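Local structure of aminotransferase (Bacillus subtilis, 6L1O) at residues M145-F157 / M171-A184. The protein is a pyridoxal-phosphate-dependent aminotransferase encoded in the operon for biosynthesis of the dipeptide antibiotic bacilysin. Residues are numbered along the deposited sequence; the frame is centred on the assembly and turned at random.
Sequences MPLYEENGYLPDF and MFLNYPNNPTGAVA. With PLP (pyridoxal-5'-phosphate), chain E.
Y175 OH donates to the carbonyl O of Y153 at 2.7 Å, lying in the carbonyl plane with a C=O...donor angle of 145°; this is the direct hydrogen bond between 145-157 and 171-184. A water adds a second link, donating to both G152 O and V183 O. Two CH-pi contacts flank these bonds. T180 CG2 sits over the centre of one face of the Y153 ring, 3.7 Å from its centroid, while E149 CA covers the opposite face. L154 CD2 rests on a face of Y175, displaced toward the rim. Most of the rest is apolar: M145, bent at its end (chi3 -72°), brings CE to 3.7 Å from M171 CG, and P155 CG meets L173 CD2. M171 SD approaches the F157 ring obliquely in a Met-aromatic contact, 3.5 Å from CE1. Inside 171-184, N177 OD1 accepts from T180 N, an Asx motif, and also from T180 OG1. N178 ND2 donates to PLP O3 at 2.8 Å. The chemistry implies a greasy seam, M145 of edge strand 141-146 with P155 and F157 beyond it packing on strand 168-174 across intervening strand 120-125, giving way to polar links near the turn that carries the cofactor-binding asparagine.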
loop_
_atom_site.group_PDB
_atom_site.type_symbol
_atom_site.label_atom_id
_atom_site.label_comp_id
_atom_site.label_asym_id
_atom_site.label_seq_id
_atom_site.Cartn_x
_atom_site.Cartn_y
_atom_site.Cartn_z
ATOM N N MET B 145 -0.146 -27.791 -5.820
ATOM C CA MET B 145 1.041 -28.580 -6.073
ATOM C C MET B 145 1.507 -29.152 -4.741
ATOM O O MET B 145 1.987 -28.422 -3.899
ATOM C CB MET B 145 2.150 -27.775 -6.713
ATOM C CG MET B 145 1.776 -26.980 -7.962
ATOM S SD MET B 145 3.246 -26.142 -8.604
ATOM C CE MET B 145 3.426 -24.877 -7.343
ATOM N N PRO B 146 1.337 -30.476 -4.530
ATOM C CA PRO B 146 1.663 -31.026 -3.219
ATOM C C PRO B 146 3.179 -31.119 -2.970
ATOM O O PRO B 146 3.970 -31.483 -3.859
ATOM C CB PRO B 146 1.003 -32.397 -3.246
ATOM C CG PRO B 146 0.912 -32.753 -4.655
ATOM C CD PRO B 146 0.657 -31.475 -5.391
ATOM N N LEU B 147 3.595 -30.709 -1.792
ATOM C CA LEU B 147 5.015 -30.815 -1.406
ATOM C C LEU B 147 5.121 -31.953 -0.408
ATOM O O LEU B 147 4.592 -31.873 0.713
ATOM C CB LEU B 147 5.534 -29.498 -0.825
ATOM C CG LEU B 147 5.243 -28.186 -1.543
ATOM C CD1 LEU B 147 5.895 -27.000 -0.837
ATOM C CD2 LEU B 147 5.629 -28.252 -3.008
ATOM N N TYR B 148 5.782 -33.040 -0.813
ATOM C CA TYR B 148 5.948 -34.167 0.067
ATOM C C TYR B 148 7.387 -34.242 0.581
ATOM O O TYR B 148 8.341 -33.947 -0.181
ATOM C CB TYR B 148 5.586 -35.471 -0.674
ATOM C CG TYR B 148 4.160 -35.516 -1.133
ATOM C CD1 TYR B 148 3.120 -35.506 -0.209
ATOM C CD2 TYR B 148 3.849 -35.605 -2.464
ATOM C CE1 TYR B 148 1.789 -35.556 -0.619
ATOM C CE2 TYR B 148 2.526 -35.675 -2.897
ATOM C CZ TYR B 148 1.507 -35.660 -1.967
ATOM O OH TYR B 148 0.203 -35.682 -2.384
ATOM N N GLU B 149 7.542 -34.683 1.822
ATOM C CA GLU B 149 8.869 -34.841 2.434
ATOM C C GLU B 149 9.789 -35.746 1.593
ATOM O O GLU B 149 10.990 -35.483 1.458
ATOM C CB GLU B 149 8.755 -35.426 3.823
ATOM C CG GLU B 149 10.113 -35.650 4.504
ATOM C CD GLU B 149 9.993 -35.880 5.995
ATOM O OE1 GLU B 149 8.880 -36.212 6.455
ATOM O OE2 GLU B 149 11.016 -35.744 6.710
ATOM N N GLU B 150 9.200 -36.777 0.988
ATOM C CA GLU B 150 9.940 -37.706 0.116
ATOM C C GLU B 150 10.590 -36.993 -1.060
ATOM O O GLU B 150 11.644 -37.401 -1.541
ATOM C CB GLU B 150 8.986 -38.797 -0.393
ATOM C CG GLU B 150 8.481 -39.744 0.679
ATOM C CD GLU B 150 7.172 -39.329 1.372
ATOM O OE1 GLU B 150 6.805 -38.096 1.442
ATOM O OE2 GLU B 150 6.522 -40.268 1.884
ATOM N N ASN B 151 9.957 -35.939 -1.555
ATOM C CA ASN B 151 10.557 -35.115 -2.629
ATOM C C ASN B 151 11.284 -33.872 -2.109
ATOM O O ASN B 151 11.547 -32.976 -2.872
ATOM C CB ASN B 151 9.494 -34.657 -3.630
ATOM C CG ASN B 151 8.666 -35.784 -4.146
ATOM O OD1 ASN B 151 9.159 -36.896 -4.317
ATOM N ND2 ASN B 151 7.421 -35.511 -4.433
ATOM N N GLY B 152 11.634 -33.855 -0.817
ATOM C CA GLY B 152 12.369 -32.704 -0.243
ATOM C C GLY B 152 11.486 -31.462 -0.279
ATOM O O GLY B 152 11.952 -30.357 -0.288
ATOM N N TYR B 153 10.175 -31.678 -0.320
ATOM C CA TYR B 153 9.207 -30.626 -0.310
ATOM C C TYR B 153 9.335 -29.726 -1.515
ATOM O O TYR B 153 8.975 -28.564 -1.471
ATOM C CB TYR B 153 9.292 -29.859 1.018
ATOM C CG TYR B 153 8.904 -30.653 2.222
ATOM C CD1 TYR B 153 7.585 -30.998 2.462
ATOM C CD2 TYR B 153 9.831 -30.931 3.207
ATOM C CE1 TYR B 153 7.211 -31.656 3.628
ATOM C CE2 TYR B 153 9.469 -31.602 4.356
ATOM C CZ TYR B 153 8.157 -31.961 4.553
ATOM O OH TYR B 153 7.824 -32.609 5.718
ATOM N N LEU B 154 9.842 -30.289 -2.629
ATOM C CA LEU B 154 9.812 -29.641 -3.919
ATOM C C LEU B 154 8.654 -30.239 -4.781
ATOM O O LEU B 154 8.404 -31.436 -4.728
ATOM C CB LEU B 154 11.131 -29.879 -4.606
ATOM C CG LEU B 154 12.412 -29.358 -3.918
ATOM C CD1 LEU B 154 13.638 -29.799 -4.737
ATOM C CD2 LEU B 154 12.344 -27.838 -3.800
ATOM N N PRO B 155 7.951 -29.407 -5.555
ATOM C CA PRO B 155 6.802 -29.916 -6.304
ATOM C C PRO B 155 7.318 -30.790 -7.480
ATOM O O PRO B 155 8.420 -30.566 -7.978
ATOM C CB PRO B 155 6.163 -28.643 -6.849
ATOM C CG PRO B 155 7.316 -27.716 -7.049
ATOM C CD PRO B 155 8.207 -27.993 -5.866
ATOM N N ASP B 156 6.534 -31.799 -7.843
ATOM C CA ASP B 156 6.762 -32.586 -9.056
ATOM C C ASP B 156 5.850 -32.019 -10.154
ATOM O O ASP B 156 4.634 -32.252 -10.156
ATOM C CB ASP B 156 6.448 -34.063 -8.792
ATOM C CG ASP B 156 6.809 -34.963 -9.978
ATOM O OD1 ASP B 156 7.011 -34.458 -11.119
ATOM O OD2 ASP B 156 6.865 -36.195 -9.741
ATOM N N PHE B 157 6.442 -31.315 -11.095
ATOM C CA PHE B 157 5.670 -30.554 -12.106
ATOM C C PHE B 157 4.969 -31.469 -13.123
ATOM O O PHE B 157 3.950 -31.086 -13.714
ATOM C CB PHE B 157 6.567 -29.576 -12.841
ATOM C CG PHE B 157 7.170 -28.509 -11.948
ATOM C CD1 PHE B 157 6.346 -27.625 -11.260
ATOM C CD2 PHE B 157 8.523 -28.396 -11.808
ATOM C CE1 PHE B 157 6.875 -26.644 -10.432
ATOM C CE2 PHE B 157 9.086 -27.415 -10.975
ATOM C CZ PHE B 157 8.253 -26.528 -10.310
ATOM N N MET B 171 2.242 -19.362 -11.191
ATOM C CA MET B 171 2.666 -20.268 -10.188
ATOM C C MET B 171 3.465 -19.544 -9.071
ATOM O O MET B 171 4.309 -18.753 -9.366
ATOM C CB MET B 171 3.580 -21.316 -10.835
ATOM C CG MET B 171 4.206 -22.284 -9.794
ATOM S SD MET B 171 5.204 -23.588 -10.517
ATOM C CE MET B 171 6.576 -22.794 -11.185
ATOM N N PHE B 172 3.222 -19.932 -7.834
ATOM C CA PHE B 172 4.061 -19.540 -6.674
ATOM C C PHE B 172 5.020 -20.617 -6.241
ATOM O O PHE B 172 4.646 -21.793 -6.113
ATOM C CB PHE B 172 3.161 -19.194 -5.469
ATOM C CG PHE B 172 2.425 -17.898 -5.617
ATOM C CD1 PHE B 172 3.122 -16.705 -5.729
ATOM C CD2 PHE B 172 1.050 -17.871 -5.582
ATOM C CE1 PHE B 172 2.440 -15.486 -5.876
ATOM C CE2 PHE B 172 0.361 -16.669 -5.685
ATOM C CZ PHE B 172 1.052 -15.486 -5.814
ATOM N N LEU B 173 6.261 -20.229 -5.957
ATOM C CA LEU B 173 7.184 -21.078 -5.288
ATOM C C LEU B 173 7.853 -20.265 -4.146
ATOM O O LEU B 173 7.987 -19.068 -4.255
ATOM C CB LEU B 173 8.242 -21.579 -6.283
ATOM C CG LEU B 173 7.746 -22.398 -7.478
ATOM C CD1 LEU B 173 8.888 -22.547 -8.484
ATOM C CD2 LEU B 173 7.227 -23.721 -7.016
ATOM N N ASN B 174 8.297 -20.937 -3.100
ATOM C CA ASN B 174 8.851 -20.294 -1.936
ATOM C C ASN B 174 9.987 -21.103 -1.314
ATOM O O ASN B 174 9.726 -22.037 -0.564
ATOM C CB ASN B 174 7.715 -20.083 -0.936
ATOM C CG ASN B 174 8.163 -19.568 0.394
ATOM O OD1 ASN B 174 7.706 -20.029 1.413
ATOM N ND2 ASN B 174 9.069 -18.611 0.397
ATOM N N TYR B 175 11.226 -20.755 -1.611
ATOM C CA TYR B 175 12.419 -21.417 -1.017
ATOM C C TYR B 175 13.497 -20.412 -0.659
ATOM O O TYR B 175 13.824 -19.547 -1.458
ATOM C CB TYR B 175 12.967 -22.566 -1.905
ATOM C CG TYR B 175 11.886 -23.615 -2.191
ATOM C CD1 TYR B 175 11.642 -24.645 -1.302
ATOM C CD2 TYR B 175 11.061 -23.503 -3.288
ATOM C CE1 TYR B 175 10.652 -25.530 -1.523
ATOM C CE2 TYR B 175 10.038 -24.400 -3.504
ATOM C CZ TYR B 175 9.827 -25.403 -2.621
ATOM O OH TYR B 175 8.786 -26.290 -2.823
ATOM N N PRO B 176 14.069 -20.511 0.548
ATOM C CA PRO B 176 13.778 -21.418 1.676
ATOM C C PRO B 176 12.372 -21.326 2.100
ATOM O O PRO B 176 11.812 -20.238 2.093
ATOM C CB PRO B 176 14.767 -20.945 2.775
ATOM C CG PRO B 176 15.831 -20.270 2.027
ATOM C CD PRO B 176 15.107 -19.543 0.923
ATOM N N ASN B 177 11.750 -22.465 2.442
ATOM C CA ASN B 177 10.276 -22.600 2.491
ATOM C C ASN B 177 9.610 -22.398 3.858
ATOM O O ASN B 177 10.061 -22.887 4.879
ATOM C CB ASN B 177 9.920 -23.984 1.975
ATOM C CG ASN B 177 8.448 -24.253 1.929
ATOM O OD1 ASN B 177 7.893 -24.873 2.822
ATOM N ND2 ASN B 177 7.798 -23.744 0.933
ATOM N N ASN B 178 8.525 -21.662 3.836
ATOM C CA ASN B 178 7.614 -21.486 4.945
ATOM C C ASN B 178 6.409 -22.357 4.588
ATOM O O ASN B 178 5.733 -22.079 3.644
ATOM C CB ASN B 178 7.205 -20.021 5.054
ATOM C CG ASN B 178 6.201 -19.755 6.157
ATOM O OD1 ASN B 178 5.771 -20.653 6.888
ATOM N ND2 ASN B 178 5.765 -18.492 6.249
ATOM N N PRO B 179 6.130 -23.406 5.370
ATOM C CA PRO B 179 6.606 -23.667 6.712
ATOM C C PRO B 179 7.634 -24.779 6.883
ATOM O O PRO B 179 7.935 -25.061 8.004
ATOM C CB PRO B 179 5.308 -24.073 7.393
ATOM C CG PRO B 179 4.717 -24.979 6.365
ATOM C CD PRO B 179 4.978 -24.294 5.051
ATOM N N THR B 180 8.134 -25.407 5.802
ATOM C CA THR B 180 8.799 -26.669 5.955
ATOM C C THR B 180 10.268 -26.539 6.289
ATOM O O THR B 180 10.815 -27.462 6.808
ATOM C CB THR B 180 8.689 -27.596 4.736
ATOM O OG1 THR B 180 9.315 -27.009 3.594
ATOM C CG2 THR B 180 7.260 -27.996 4.450
ATOM N N GLY B 181 10.892 -25.417 5.961
ATOM C CA GLY B 181 12.311 -25.240 6.150
ATOM C C GLY B 181 13.114 -25.742 4.987
ATOM O O GLY B 181 14.343 -25.638 4.970
ATOM N N ALA B 182 12.444 -26.265 3.949
ATOM C CA ALA B 182 13.182 -26.891 2.855
ATOM C C ALA B 182 13.829 -25.830 1.967
ATOM O O ALA B 182 13.393 -24.689 1.938
ATOM C CB ALA B 182 12.229 -27.764 2.024
ATOM N N VAL B 183 14.820 -26.233 1.207
ATOM C CA VAL B 183 15.592 -25.344 0.359
ATOM C C VAL B 183 15.615 -25.887 -1.062
ATOM O O VAL B 183 15.328 -27.025 -1.252
ATOM C CB VAL B 183 17.029 -25.158 0.890
ATOM C CG1 VAL B 183 17.016 -24.350 2.204
ATOM C CG2 VAL B 183 17.741 -26.499 1.080
ATOM N N ALA B 184 15.846 -25.011 -2.027
ATOM C CA ALA B 184 15.944 -25.374 -3.432
ATOM C C ALA B 184 17.323 -25.005 -3.998
ATOM O O ALA B 184 18.014 -24.192 -3.441
ATOM C CB ALA B 184 14.862 -24.665 -4.208
HETATM N N1 PLP E . 6.518 -14.668 2.118
HETATM C C2 PLP E . 6.563 -15.562 3.123
HETATM C C2A PLP E . 6.388 -17.031 2.873
HETATM C C3 PLP E . 6.669 -15.113 4.492
HETATM O O3 PLP E . 6.673 -15.933 5.549
HETATM C C4 PLP E . 6.841 -13.716 4.674
HETATM C C4A PLP E . 6.579 -13.267 6.089
HETATM C C5 PLP E . 6.796 -12.809 3.535
HETATM C C6 PLP E . 6.668 -13.359 2.269
HETATM C C5A PLP E . 7.045 -11.335 3.660
HETATM O O4P PLP E . 6.129 -10.623 4.369
HETATM P P PLP E . 6.187 -8.989 4.349
HETATM O O1P PLP E . 4.819 -8.576 3.937
HETATM O O2P PLP E . 7.311 -8.488 3.469
HETATM O O3P PLP E . 6.487 -8.625 5.777
HETATM O O HOH W 1 14.467 -29.609 -0.960
#